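Local atomic coordinates of lysine/ornithine decarboxylase (Vibrio vulnificus, PDB entry 2PLJ), a protein that decarboxylates both lysine and ornithine, yielding cadaverine and putrescine, with pyridoxal phosphate as cofactor in a beta/alpha-barrel fold. Residues Asn154-Phe159 and Trp204-Lys209; Leu59-Val64 and Ala406-Val411; Ala304-Gln309 and Tyr318-Gly323; Gly347-Ser352 and Leu370-Asn375. All coordinates share one frame; numbering follows the deposited sequence.

Contact 1 (Asn154-Phe159 and Trp204-Lys209); sequences NELEKF and WNIRIK
Leu156, followed outward from its backbone, illustrates how one side chain can serve two partners across a helix-to-loop contact. With CG anti to the backbone N (chi1 -177°), the chain meets the six-membered part of the Trp204 indole obliquely: CB lies 4.1 Å from CZ3 of Trp204, and CG comes closer to the same ring carbon. The two methyls then part company. CD2 stays with the indole, 3.6 Å from Trp204 CZ3 and equally near CE3, whereas CD1 turns to Ile206, whose CD1 is 4.0 Å away. That isoleucine methyl also lies against the backbone, 3.8 Å from the carbonyl O of Leu156, and is 4.2 Å from CB of Phe159. Beside Leu156, the CA of Glu157 approaches Trp204 CZ3 at 3.7 Å, while its carboxylate leads away. No hydrogen bond links the two segments; the join is apolar packing. A Schellman motif with Asn205 at the C-prime position ends helix 191-203 just after Trp204, and the chain then runs into strand 207-212 of the barrel. Leu168 of strand 167-171 touches Leu156, Phe159 and Ile206, so helix 153-157 packs on the loop between helix 191-203 and strand 207-212, with strand 167-171 touching both segments.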
loop_
_atom_site.group_PDB
_atom_site.type_symbol
_atom_site.label_atom_id
_atom_site.label_comp_id
_atom_site.label_asym_id
_atom_site.label_seq_id
_atom_site.Cartn_x
_atom_site.Cartn_y
_atom_site.Cartn_z
ATOM N N ASN A 154 -11.566 6.531 -28.135
ATOM C CA ASN A 154 -12.320 7.190 -27.062
ATOM C C ASN A 154 -11.436 8.278 -26.434
ATOM O O ASN A 154 -11.865 9.404 -26.217
ATOM C CB ASN A 154 -12.752 6.137 -26.040
ATOM C CG ASN A 154 -13.471 6.722 -24.825
ATOM O OD1 ASN A 154 -12.842 7.256 -23.897
ATOM N ND2 ASN A 154 -14.794 6.534 -24.780
ATOM N N GLU A 155 -10.188 7.926 -26.165
ATOM C CA GLU A 155 -9.214 8.885 -25.656
ATOM C C GLU A 155 -8.920 9.998 -26.683
ATOM O O GLU A 155 -8.871 11.184 -26.332
ATOM C CB GLU A 155 -7.930 8.178 -25.246
ATOM C CG GLU A 155 -7.045 9.027 -24.324
ATOM C CD GLU A 155 -7.612 9.110 -22.886
ATOM O OE1 GLU A 155 -8.596 8.370 -22.567
ATOM O OE2 GLU A 155 -7.069 9.920 -22.098
ATOM N N LEU A 156 -8.710 9.610 -27.936
ATOM C CA LEU A 156 -8.430 10.600 -28.984
ATOM C C LEU A 156 -9.513 11.693 -29.012
ATOM O O LEU A 156 -9.200 12.888 -29.144
ATOM C CB LEU A 156 -8.315 9.910 -30.360
ATOM C CG LEU A 156 -7.958 10.874 -31.503
ATOM C CD1 LEU A 156 -6.544 11.446 -31.313
ATOM C CD2 LEU A 156 -8.160 10.191 -32.869
ATOM N N GLU A 157 -10.780 11.282 -28.889
ATOM C CA GLU A 157 -11.922 12.209 -28.931
ATOM C C GLU A 157 -11.781 13.316 -27.880
ATOM O O GLU A 157 -12.211 14.461 -28.115
ATOM C CB GLU A 157 -13.254 11.442 -28.758
ATOM C CG GLU A 157 -14.537 12.277 -28.949
ATOM C CD GLU A 157 -14.939 13.091 -27.693
ATOM O OE1 GLU A 157 -14.364 12.897 -26.587
ATOM O OE2 GLU A 157 -15.846 13.943 -27.813
ATOM N N LYS A 158 -11.179 12.974 -26.732
ATOM C CA LYS A 158 -10.978 13.914 -25.628
ATOM C C LYS A 158 -10.129 15.122 -26.030
ATOM O O LYS A 158 -10.126 16.137 -25.321
ATOM C CB LYS A 158 -10.324 13.211 -24.425
ATOM C CG LYS A 158 -11.145 12.045 -23.941
ATOM C CD LYS A 158 -10.578 11.511 -22.623
ATOM C CE LYS A 158 -11.377 10.281 -22.181
ATOM N NZ LYS A 158 -10.629 9.547 -21.105
ATOM N N PHE A 159 -9.378 14.982 -27.126
ATOM C CA PHE A 159 -8.450 16.031 -27.580
ATOM C C PHE A 159 -8.995 16.965 -28.663
ATOM O O PHE A 159 -8.314 17.921 -29.080
ATOM C CB PHE A 159 -7.096 15.430 -27.998
ATOM C CG PHE A 159 -6.288 14.992 -26.812
ATOM C CD1 PHE A 159 -5.603 15.941 -26.061
ATOM C CD2 PHE A 159 -6.323 13.652 -26.387
ATOM C CE1 PHE A 159 -4.889 15.555 -24.906
ATOM C CE2 PHE A 159 -5.632 13.246 -25.252
ATOM C CZ PHE A 159 -4.905 14.194 -24.505
ATOM N N TRP A 204 -9.552 14.772 -37.738
ATOM C CA TRP A 204 -9.942 15.661 -36.639
ATOM C C TRP A 204 -8.987 16.840 -36.418
ATOM O O TRP A 204 -9.156 17.601 -35.469
ATOM C CB TRP A 204 -10.133 14.858 -35.334
ATOM C CG TRP A 204 -11.275 13.870 -35.389
ATOM C CD1 TRP A 204 -12.250 13.763 -36.365
ATOM C CD2 TRP A 204 -11.566 12.857 -34.421
ATOM N NE1 TRP A 204 -13.123 12.746 -36.048
ATOM C CE2 TRP A 204 -12.730 12.180 -34.856
ATOM C CE3 TRP A 204 -10.974 12.478 -33.207
ATOM C CZ2 TRP A 204 -13.302 11.121 -34.123
ATOM C CZ3 TRP A 204 -11.534 11.421 -32.480
ATOM C CH2 TRP A 204 -12.693 10.755 -32.943
ATOM N N ASN A 205 -8.016 17.006 -37.318
ATOM C CA ASN A 205 -6.958 18.022 -37.186
ATOM C C ASN A 205 -6.245 18.017 -35.823
ATOM O O ASN A 205 -6.044 19.068 -35.205
ATOM C CB ASN A 205 -7.488 19.419 -37.525
ATOM C CG ASN A 205 -7.976 19.515 -38.936
ATOM O OD1 ASN A 205 -7.309 19.046 -39.865
ATOM N ND2 ASN A 205 -9.141 20.128 -39.124
ATOM N N ILE A 206 -5.876 16.820 -35.377
ATOM C CA ILE A 206 -5.125 16.634 -34.115
ATOM C C ILE A 206 -3.739 16.144 -34.496
ATOM O O ILE A 206 -3.617 15.164 -35.224
ATOM C CB ILE A 206 -5.813 15.630 -33.154
ATOM C CG1 ILE A 206 -7.209 16.143 -32.752
ATOM C CG2 ILE A 206 -4.870 15.295 -31.933
ATOM C CD1 ILE A 206 -8.104 15.069 -32.074
ATOM N N ARG A 207 -2.706 16.848 -34.025
ATOM C CA ARG A 207 -1.321 16.530 -34.364
ATOM C C ARG A 207 -0.850 15.258 -33.663
ATOM O O ARG A 207 -1.035 15.102 -32.448
ATOM C CB ARG A 207 -0.402 17.694 -33.978
ATOM C CG ARG A 207 1.099 17.374 -34.108
ATOM C CD ARG A 207 2.001 18.607 -33.956
ATOM N NE ARG A 207 3.391 18.202 -33.717
ATOM C CZ ARG A 207 4.233 17.806 -34.674
ATOM N NH1 ARG A 207 3.839 17.781 -35.947
ATOM N NH2 ARG A 207 5.472 17.438 -34.359
ATOM N N ILE A 208 -0.229 14.377 -34.440
ATOM C CA ILE A 208 0.438 13.197 -33.876
ATOM C C ILE A 208 1.951 13.455 -33.869
ATOM O O ILE A 208 2.567 13.647 -34.942
ATOM C CB ILE A 208 0.099 11.901 -34.669
ATOM C CG1 ILE A 208 -1.426 11.617 -34.685
ATOM C CG2 ILE A 208 0.903 10.709 -34.110
ATOM C CD1 ILE A 208 -2.099 11.543 -33.309
ATOM N N LYS A 209 2.530 13.463 -32.669
ATOM C CA LYS A 209 3.971 13.626 -32.451
ATOM C C LYS A 209 4.710 12.348 -32.866
ATOM O O LYS A 209 5.769 12.409 -33.470
ATOM C CB LYS A 209 4.260 13.924 -30.980
ATOM C CG LYS A 209 5.715 14.279 -30.718
ATOM C CD LYS A 209 5.961 14.633 -29.253
ATOM C CE LYS A 209 7.424 15.042 -29.027
ATOM N NZ LYS A 209 7.675 16.408 -29.593
#

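Contact 2 (Leu59-Val64 and Ala406-Val411); sequences LLDCDV and ALNEFV
The Asn408 amide and the Asp61 carboxylate cross with their planes 63° apart, a tilt that brings the amide N-H to Asp61 OD1 from above the carboxylate plane. Asp61 OD1 itself lies in the plane of the Asn408 amide, and the bond is nearly straight, with ND2 of Asn408 2.9 Å from that oxygen. From the opposite face the same oxygen receives the backbone N of Asp63, 3.0 Å from Asp61 OD1, the N-cap bond of helix 62-75. Asp61 is turned to serve both because its CG lies anti to the backbone N (chi1 -178°). The Asp63 carboxylate is nearly parallel to the Asn408 amide, 12° from it, but the angle there is poor for a hydrogen bond; its OD1 instead pairs with Arg66. Next to the polar group, two parallel strands are joined by Leu407 N to Leu60 O (2.8 Å) and Cys62 N to Leu407 O (2.9 Å). Leu60 CD2 touches Ala406 CB at 4.1 Å on one face of the sheet, and Cys62 SG lies 3.7 Å from CA of Glu409, whose carboxylate pairs with Arg95. The chemistry implies that one aspartate oxygen, gripped from both faces, ties the helix start to the turn following the C-terminal strand, while Arg66, bonded to the carbonyls of Asn408 and Glu409, probably helps offset the charge of Asp63.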
loop_
_atom_site.group_PDB
_atom_site.type_symbol
_atom_site.label_atom_id
_atom_site.label_comp_id
_atom_site.label_asym_id
_atom_site.label_seq_id
_atom_site.Cartn_x
_atom_site.Cartn_y
_atom_site.Cartn_z
ATOM N N LEU A 59 17.793 6.512 3.189
ATOM C CA LEU A 59 18.921 7.387 2.884
ATOM C C LEU A 59 19.045 7.530 1.365
ATOM O O LEU A 59 19.349 6.562 0.671
ATOM C CB LEU A 59 20.229 6.872 3.506
ATOM C CG LEU A 59 20.166 6.559 5.011
ATOM C CD1 LEU A 59 21.538 6.076 5.486
ATOM C CD2 LEU A 59 19.687 7.803 5.798
ATOM N N LEU A 60 18.803 8.732 0.880
ATOM C CA LEU A 60 18.844 9.024 -0.552
ATOM C C LEU A 60 20.165 9.704 -0.913
ATOM O O LEU A 60 20.502 10.783 -0.406
ATOM C CB LEU A 60 17.672 9.944 -0.909
ATOM C CG LEU A 60 17.762 10.651 -2.275
ATOM C CD1 LEU A 60 17.711 9.560 -3.386
ATOM C CD2 LEU A 60 16.593 11.656 -2.405
ATOM N N ASP A 61 20.914 9.053 -1.793
ATOM C CA ASP A 61 22.231 9.577 -2.171
ATOM C C ASP A 61 22.140 10.166 -3.585
ATOM O O ASP A 61 22.071 9.416 -4.593
ATOM C CB ASP A 61 23.292 8.468 -2.102
ATOM C CG ASP A 61 24.707 8.979 -2.434
ATOM O OD1 ASP A 61 24.847 10.177 -2.788
ATOM O OD2 ASP A 61 25.667 8.161 -2.357
ATOM N N CYS A 62 22.125 11.512 -3.683
ATOM C CA CYS A 62 22.020 12.181 -5.005
ATOM C C CYS A 62 23.179 11.877 -5.966
ATOM O O CYS A 62 23.036 12.025 -7.172
ATOM C CB CYS A 62 21.881 13.693 -4.845
ATOM S SG CYS A 62 20.311 14.079 -4.004
ATOM N N ASP A 63 24.329 11.489 -5.425
ATOM C CA ASP A 63 25.465 11.088 -6.284
ATOM C C ASP A 63 25.063 9.875 -7.120
ATOM O O ASP A 63 25.445 9.738 -8.297
ATOM C CB ASP A 63 26.683 10.737 -5.417
ATOM C CG ASP A 63 27.372 11.961 -4.840
ATOM O OD1 ASP A 63 27.316 13.067 -5.447
ATOM O OD2 ASP A 63 28.031 11.788 -3.793
ATOM N N VAL A 64 24.280 8.986 -6.525
ATOM C CA VAL A 64 23.885 7.751 -7.224
ATOM C C VAL A 64 22.823 8.079 -8.281
ATOM O O VAL A 64 22.854 7.544 -9.376
ATOM C CB VAL A 64 23.417 6.649 -6.235
ATOM C CG1 VAL A 64 22.882 5.419 -7.003
ATOM C CG2 VAL A 64 24.589 6.226 -5.320
ATOM N N ALA A 406 17.850 13.226 2.443
ATOM C CA ALA A 406 18.473 13.466 1.126
ATOM C C ALA A 406 19.887 13.978 1.350
ATOM O O ALA A 406 20.095 15.009 2.047
ATOM C CB ALA A 406 17.660 14.478 0.306
ATOM N N LEU A 407 20.834 13.289 0.723
ATOM C CA LEU A 407 22.264 13.583 0.832
ATOM C C LEU A 407 22.908 13.956 -0.502
ATOM O O LEU A 407 22.503 13.461 -1.577
ATOM C CB LEU A 407 23.009 12.345 1.387
ATOM C CG LEU A 407 22.392 11.608 2.590
ATOM C CD1 LEU A 407 23.046 10.242 2.797
ATOM C CD2 LEU A 407 22.556 12.468 3.798
ATOM N N ASN A 408 23.910 14.842 -0.435
ATOM C CA ASN A 408 24.784 15.094 -1.595
ATOM C C ASN A 408 24.095 15.749 -2.781
ATOM O O ASN A 408 24.587 15.634 -3.918
ATOM C CB ASN A 408 25.521 13.817 -2.050
ATOM C CG ASN A 408 26.313 13.165 -0.935
ATOM O OD1 ASN A 408 26.924 13.853 -0.091
ATOM N ND2 ASN A 408 26.288 11.830 -0.890
ATOM N N GLU A 409 22.995 16.473 -2.538
ATOM C CA GLU A 409 22.346 17.193 -3.645
ATOM C C GLU A 409 23.317 18.119 -4.364
ATOM O O GLU A 409 23.409 18.103 -5.605
ATOM C CB GLU A 409 21.108 17.992 -3.218
ATOM C CG GLU A 409 20.406 18.636 -4.443
ATOM C CD GLU A 409 19.164 19.424 -4.095
ATOM O OE1 GLU A 409 18.731 19.410 -2.928
ATOM O OE2 GLU A 409 18.588 20.045 -5.008
ATOM N N PHE A 410 24.045 18.911 -3.582
ATOM C CA PHE A 410 24.983 19.857 -4.175
ATOM C C PHE A 410 26.418 19.377 -4.039
ATOM O O PHE A 410 26.857 19.015 -2.946
ATOM C CB PHE A 410 24.742 21.260 -3.617
ATOM C CG PHE A 410 23.362 21.764 -3.914
ATOM C CD1 PHE A 410 22.963 21.983 -5.240
ATOM C CD2 PHE A 410 22.446 21.976 -2.888
ATOM C CE1 PHE A 410 21.654 22.411 -5.523
ATOM C CE2 PHE A 410 21.160 22.416 -3.166
ATOM C CZ PHE A 410 20.761 22.614 -4.495
ATOM N N VAL A 411 27.105 19.407 -5.186
ATOM C CA VAL A 411 28.457 18.871 -5.483
ATOM C C VAL A 411 28.466 17.392 -5.850
ATOM O O VAL A 411 28.194 17.047 -7.016
ATOM C CB VAL A 411 29.636 19.306 -4.514
ATOM C CG1 VAL A 411 29.837 20.811 -4.550
ATOM C CG2 VAL A 411 29.481 18.783 -3.087
#

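Contact 3 (Ala304-Gln309 and Tyr318-Gly323); sequences ASVMGQ and YYLDDG
Ser305 OG and Asp321 CG each lie between their own backbone N and carbonyl carbon (chi1 82° and 53°), and these two turns bring hydroxyl and carboxylate together at the end of a beta hairpin. The Asp321 carboxylate accepts two bonds from Ser305: its OD1 takes the backbone N of Ser305 at 2.8 Å, and its OD2 takes the Ser305 OG at 2.7 Å, each donor standing above the carboxylate plane. The main chain closes the ring in return, with Asp321 N bonded to Ser305 O at 3.1 Å. Farther along, Met307 N binds Tyr319 O (2.8 Å) and Tyr319 N binds Gly308 O (3.0 Å); because Met307 and Gly308 both face Tyr319, this is a classic beta bulge. On one face of the sheet, Val306 packs CG2 on Leu320 CD2 at 3.8 Å and CG1 on Tyr318 CD1, while Gln309 lies alongside Tyr318, its amide turned 80° from the ring. On the other, the edge of the Tyr319 ring meets the Gly308-Gln309 peptide. Met307 lays its CG and SD against CB of Asp321. The end of Gln309 reaches Lys373, Leu374 and Asn376, and the Tyr318 hydroxyl reaches Leu374, whereas the Tyr319 hydroxyl bonds to Lys186 O of the second subunit and its ring meets Phe187 there. Strand 300-312 is flanked by strand 379-382 and strand 315-320 by strand 349-355, placing the bulged hairpin inside the beta domain with Met307, Gln309 and Tyr319 at the dimer interface.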
loop_
_atom_site.group_PDB
_atom_site.type_symbol
_atom_site.label_atom_id
_atom_site.label_comp_id
_atom_site.label_asym_id
_atom_site.label_seq_id
_atom_site.Cartn_x
_atom_site.Cartn_y
_atom_site.Cartn_z
ATOM N N ALA A 304 15.979 0.088 9.139
ATOM C CA ALA A 304 14.938 -0.197 10.144
ATOM C C ALA A 304 15.583 -0.697 11.412
ATOM O O ALA A 304 16.730 -1.136 11.397
ATOM C CB ALA A 304 13.957 -1.254 9.614
ATOM N N SER A 305 14.851 -0.595 12.512
ATOM C CA SER A 305 15.356 -1.049 13.798
ATOM C C SER A 305 14.440 -2.095 14.406
ATOM O O SER A 305 13.236 -2.151 14.105
ATOM C CB SER A 305 15.582 0.143 14.737
ATOM O OG SER A 305 14.387 0.562 15.374
ATOM N N VAL A 306 15.020 -2.923 15.266
ATOM C CA VAL A 306 14.286 -4.025 15.905
ATOM C C VAL A 306 13.520 -3.464 17.127
ATOM O O VAL A 306 14.134 -2.964 18.076
ATOM C CB VAL A 306 15.256 -5.134 16.389
ATOM C CG1 VAL A 306 14.502 -6.209 17.137
ATOM C CG2 VAL A 306 16.023 -5.737 15.209
ATOM N N MET A 307 12.193 -3.579 17.091
ATOM C CA MET A 307 11.310 -3.159 18.199
ATOM C C MET A 307 11.210 -4.197 19.315
ATOM O O MET A 307 11.103 -3.846 20.497
ATOM C CB MET A 307 9.906 -2.841 17.669
ATOM C CG MET A 307 9.876 -1.708 16.639
ATOM S SD MET A 307 8.197 -1.079 16.375
ATOM C CE MET A 307 7.252 -2.582 16.043
ATOM N N GLY A 308 11.238 -5.468 18.922
ATOM C CA GLY A 308 11.193 -6.590 19.860
ATOM C C GLY A 308 11.442 -7.877 19.101
ATOM O O GLY A 308 11.750 -7.874 17.890
ATOM N N GLN A 309 11.281 -8.972 19.821
ATOM C CA GLN A 309 11.676 -10.269 19.293
ATOM C C GLN A 309 11.142 -11.412 20.133
ATOM O O GLN A 309 10.919 -11.252 21.339
ATOM C CB GLN A 309 13.205 -10.356 19.197
ATOM C CG GLN A 309 13.965 -10.031 20.503
ATOM C CD GLN A 309 15.454 -10.102 20.318
ATOM O OE1 GLN A 309 16.041 -11.187 20.288
ATOM N NE2 GLN A 309 16.084 -8.945 20.194
ATOM N N TYR A 318 12.215 -11.227 14.561
ATOM C CA TYR A 318 12.460 -9.813 14.839
ATOM C C TYR A 318 11.319 -8.965 14.263
ATOM O O TYR A 318 10.953 -9.132 13.100
ATOM C CB TYR A 318 13.790 -9.352 14.234
ATOM C CG TYR A 318 14.980 -10.136 14.762
ATOM C CD1 TYR A 318 15.385 -9.993 16.093
ATOM C CD2 TYR A 318 15.683 -11.032 13.939
ATOM C CE1 TYR A 318 16.479 -10.693 16.609
ATOM C CE2 TYR A 318 16.782 -11.763 14.445
ATOM C CZ TYR A 318 17.174 -11.575 15.782
ATOM O OH TYR A 318 18.236 -12.280 16.308
ATOM N N TYR A 319 10.791 -8.049 15.067
ATOM C CA TYR A 319 9.673 -7.213 14.663
ATOM C C TYR A 319 10.268 -5.829 14.433
ATOM O O TYR A 319 10.698 -5.173 15.384
ATOM C CB TYR A 319 8.602 -7.187 15.742
ATOM C CG TYR A 319 8.073 -8.562 16.070
ATOM C CD1 TYR A 319 6.949 -9.082 15.426
ATOM C CD2 TYR A 319 8.716 -9.378 17.028
ATOM C CE1 TYR A 319 6.464 -10.363 15.723
ATOM C CE2 TYR A 319 8.256 -10.647 17.316
ATOM C CZ TYR A 319 7.136 -11.158 16.671
ATOM O OH TYR A 319 6.709 -12.423 17.009
ATOM N N LEU A 320 10.309 -5.419 13.165
ATOM C CA LEU A 320 10.948 -4.155 12.784
ATOM C C LEU A 320 9.978 -2.982 12.772
ATOM O O LEU A 320 8.757 -3.195 12.768
ATOM C CB LEU A 320 11.612 -4.288 11.389
ATOM C CG LEU A 320 12.535 -5.503 11.195
ATOM C CD1 LEU A 320 13.124 -5.511 9.799
ATOM C CD2 LEU A 320 13.658 -5.566 12.243
ATOM N N ASP A 321 10.520 -1.762 12.715
ATOM C CA ASP A 321 9.705 -0.545 12.612
ATOM C C ASP A 321 9.368 -0.128 11.160
ATOM O O ASP A 321 8.864 0.977 10.923
ATOM C CB ASP A 321 10.341 0.630 13.397
ATOM C CG ASP A 321 11.793 0.878 13.025
ATOM O OD1 ASP A 321 12.245 0.351 11.994
ATOM O OD2 ASP A 321 12.497 1.607 13.791
ATOM N N ASP A 322 9.655 -1.011 10.207
ATOM C CA ASP A 322 9.265 -0.786 8.795
ATOM C C ASP A 322 8.896 -2.155 8.216
ATOM O O ASP A 322 9.371 -3.202 8.689
ATOM C CB ASP A 322 10.435 -0.164 8.022
ATOM C CG ASP A 322 9.972 0.688 6.800
ATOM O OD1 ASP A 322 8.744 0.706 6.461
ATOM O OD2 ASP A 322 10.839 1.383 6.242
ATOM N N GLY A 323 8.007 -2.169 7.226
ATOM C CA GLY A 323 7.598 -3.437 6.637
ATOM C C GLY A 323 6.731 -3.264 5.398
ATOM O O GLY A 323 6.854 -2.258 4.704
#

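Contact 4 (Gly347-Ser352 and Leu370-Asn375); sequences GELIPS and LLPKLN
Ile350 and Leu371 exchange both backbone hydrogen bonds of an antiparallel pair: Ile350 N to Leu371 O at 2.7 Å, and Leu371 N to Ile350 O at 3.0 Å. Around this pair the aliphatic groups interleave. Leu349 splits its methyls, CD1 lying 4.0 Å from CB of Leu370 and CD2 3.9 Å from CD of Pro372, and it crosses Leu370 at about a right angle while running alongside the proline. Leu370 in turn places CD2 against Pro351, 3.8 Å from its N, and Ile350 extends CD1 to CB of Lys373. A second layer braces the backbone pair. The Ser352 hydroxyl, with OG anti to the carbonyl carbon (chi1 -53°), curls back to donate to Ile350 O at 2.8 Å from the face opposite Leu371 N. One water donates to both Ser352 OG and Leu371 O; another spans the strand ends, donating to Glu348 O and accepting from Lys373 N. Farther out, Ile316 and Tyr318 of strand 315-320 touch Ile350, Lys373 and Ser352. Chemically, Pro351 and Pro372 have no N-H to give, and the direct hydrogen bonds across the contact are the two of Ile350 and Leu371; doubled acceptance at Ile350 O, bridging water and aliphatic contacts supply the remaining cohesion.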
loop_
_atom_site.group_PDB
_atom_site.type_symbol
_atom_site.label_atom_id
_atom_site.label_comp_id
_atom_site.label_asym_id
_atom_site.label_seq_id
_atom_site.Cartn_x
_atom_site.Cartn_y
_atom_site.Cartn_z
ATOM N N GLY A 347 30.080 -14.243 14.382
ATOM C CA GLY A 347 29.452 -15.147 15.341
ATOM C C GLY A 347 28.373 -16.012 14.704
ATOM O O GLY A 347 28.258 -16.097 13.486
ATOM N N GLU A 348 27.592 -16.664 15.551
ATOM C CA GLU A 348 26.605 -17.646 15.133
ATOM C C GLU A 348 25.486 -17.027 14.273
ATOM O O GLU A 348 24.833 -16.064 14.697
ATOM C CB GLU A 348 26.029 -18.278 16.400
ATOM C CG GLU A 348 25.137 -19.494 16.216
ATOM C CD GLU A 348 24.703 -20.067 17.554
ATOM O OE1 GLU A 348 23.487 -20.046 17.868
ATOM O OE2 GLU A 348 25.591 -20.503 18.309
ATOM N N LEU A 349 25.290 -17.564 13.065
ATOM C CA LEU A 349 24.119 -17.242 12.253
ATOM C C LEU A 349 22.921 -18.105 12.662
ATOM O O LEU A 349 23.026 -19.343 12.760
ATOM C CB LEU A 349 24.397 -17.414 10.760
ATOM C CG LEU A 349 25.414 -16.546 10.010
ATOM C CD1 LEU A 349 25.156 -16.687 8.516
ATOM C CD2 LEU A 349 25.351 -15.068 10.412
ATOM N N ILE A 350 21.795 -17.442 12.902
ATOM C CA ILE A 350 20.597 -18.066 13.471
ATOM C C ILE A 350 19.428 -17.951 12.476
ATOM O O ILE A 350 19.229 -16.884 11.880
ATOM C CB ILE A 350 20.233 -17.427 14.856
ATOM C CG1 ILE A 350 21.415 -17.547 15.823
ATOM C CG2 ILE A 350 18.997 -18.084 15.472
ATOM C CD1 ILE A 350 21.279 -16.718 17.127
ATOM N N PRO A 351 18.677 -19.063 12.266
ATOM C CA PRO A 351 17.448 -18.988 11.447
ATOM C C PRO A 351 16.475 -17.974 12.044
ATOM O O PRO A 351 16.098 -18.087 13.230
ATOM C CB PRO A 351 16.859 -20.396 11.566
ATOM C CG PRO A 351 18.058 -21.277 11.860
ATOM C CD PRO A 351 18.925 -20.438 12.756
ATOM N N SER A 352 16.084 -17.007 11.221
ATOM C CA SER A 352 15.339 -15.848 11.694
ATOM C C SER A 352 14.206 -15.492 10.755
ATOM O O SER A 352 14.167 -15.948 9.607
ATOM C CB SER A 352 16.277 -14.646 11.852
ATOM O OG SER A 352 17.392 -14.981 12.671
ATOM N N LEU A 370 19.067 -16.053 7.523
ATOM C CA LEU A 370 20.103 -16.284 8.537
ATOM C C LEU A 370 20.711 -14.973 9.000
ATOM O O LEU A 370 21.158 -14.162 8.186
ATOM C CB LEU A 370 21.209 -17.222 8.029
ATOM C CG LEU A 370 20.786 -18.637 7.622
ATOM C CD1 LEU A 370 21.937 -19.379 6.952
ATOM C CD2 LEU A 370 20.256 -19.426 8.812
ATOM N N LEU A 371 20.692 -14.757 10.309
ATOM C CA LEU A 371 21.197 -13.519 10.886
ATOM C C LEU A 371 21.913 -13.776 12.194
ATOM O O LEU A 371 21.559 -14.704 12.939
ATOM C CB LEU A 371 20.055 -12.527 11.146
ATOM C CG LEU A 371 19.148 -12.018 10.020
ATOM C CD1 LEU A 371 18.061 -11.164 10.646
ATOM C CD2 LEU A 371 19.910 -11.180 8.957
ATOM N N PRO A 372 22.914 -12.936 12.501
ATOM C CA PRO A 372 23.465 -12.984 13.842
ATOM C C PRO A 372 22.383 -12.590 14.864
ATOM O O PRO A 372 21.363 -11.977 14.494
ATOM C CB PRO A 372 24.602 -11.950 13.802
ATOM C CG PRO A 372 24.324 -11.095 12.656
ATOM C CD PRO A 372 23.546 -11.896 11.662
ATOM N N LYS A 373 22.583 -12.973 16.120
ATOM C CA LYS A 373 21.675 -12.558 17.184
ATOM C C LYS A 373 21.650 -11.027 17.299
ATOM O O LYS A 373 22.696 -10.393 17.453
ATOM C CB LYS A 373 22.057 -13.200 18.529
ATOM C CG LYS A 373 21.188 -12.779 19.713
ATOM C CD LYS A 373 19.705 -13.124 19.502
ATOM C CE LYS A 373 18.860 -12.854 20.754
ATOM N NZ LYS A 373 18.793 -11.425 21.216
ATOM N N LEU A 374 20.449 -10.463 17.198
ATOM C CA LEU A 374 20.247 -9.021 17.329
ATOM C C LEU A 374 19.568 -8.661 18.641
ATOM O O LEU A 374 18.716 -9.409 19.131
ATOM C CB LEU A 374 19.366 -8.521 16.188
ATOM C CG LEU A 374 19.850 -8.839 14.770
ATOM C CD1 LEU A 374 18.809 -8.309 13.800
ATOM C CD2 LEU A 374 21.238 -8.242 14.526
ATOM N N ASN A 375 19.953 -7.515 19.198
ATOM C CA ASN A 375 19.258 -6.907 20.328
ATOM C C ASN A 375 18.181 -5.931 19.841
ATOM O O ASN A 375 18.274 -5.387 18.721
ATOM C CB ASN A 375 20.253 -6.121 21.178
ATOM C CG ASN A 375 21.335 -6.998 21.780
ATOM O OD1 ASN A 375 22.508 -6.637 21.762
ATOM N ND2 ASN A 375 20.949 -8.141 22.319
HETATM O O HOH W 1 25.027 -14.513 16.728
HETATM O O HOH W 2 19.174 -14.039 14.747
#

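Contacts 2, 3 and 4 share the mixed sheet of the beta domain, whereas contact 1 belongs to the beta/alpha barrel on the far side of the chain's centre, its centre about 52 Å from that of contact 3. Contacts 3 and 4 touch, with centres about 14 Å apart: the Gln309 amide probably hydrogen-bonds Lys373 NZ and Leu374 O. Contact 2 approaches contact 3 to about 9 Å between nearest atoms, through neighbouring strands 57-61 and 300-312. The dimer reunites distant parts, since Lys158 of contact 1 bonds to Met307 O of the other subunit. The Tyr319 side chain lies about 11 Å from the bound putrescine-cofactor adduct.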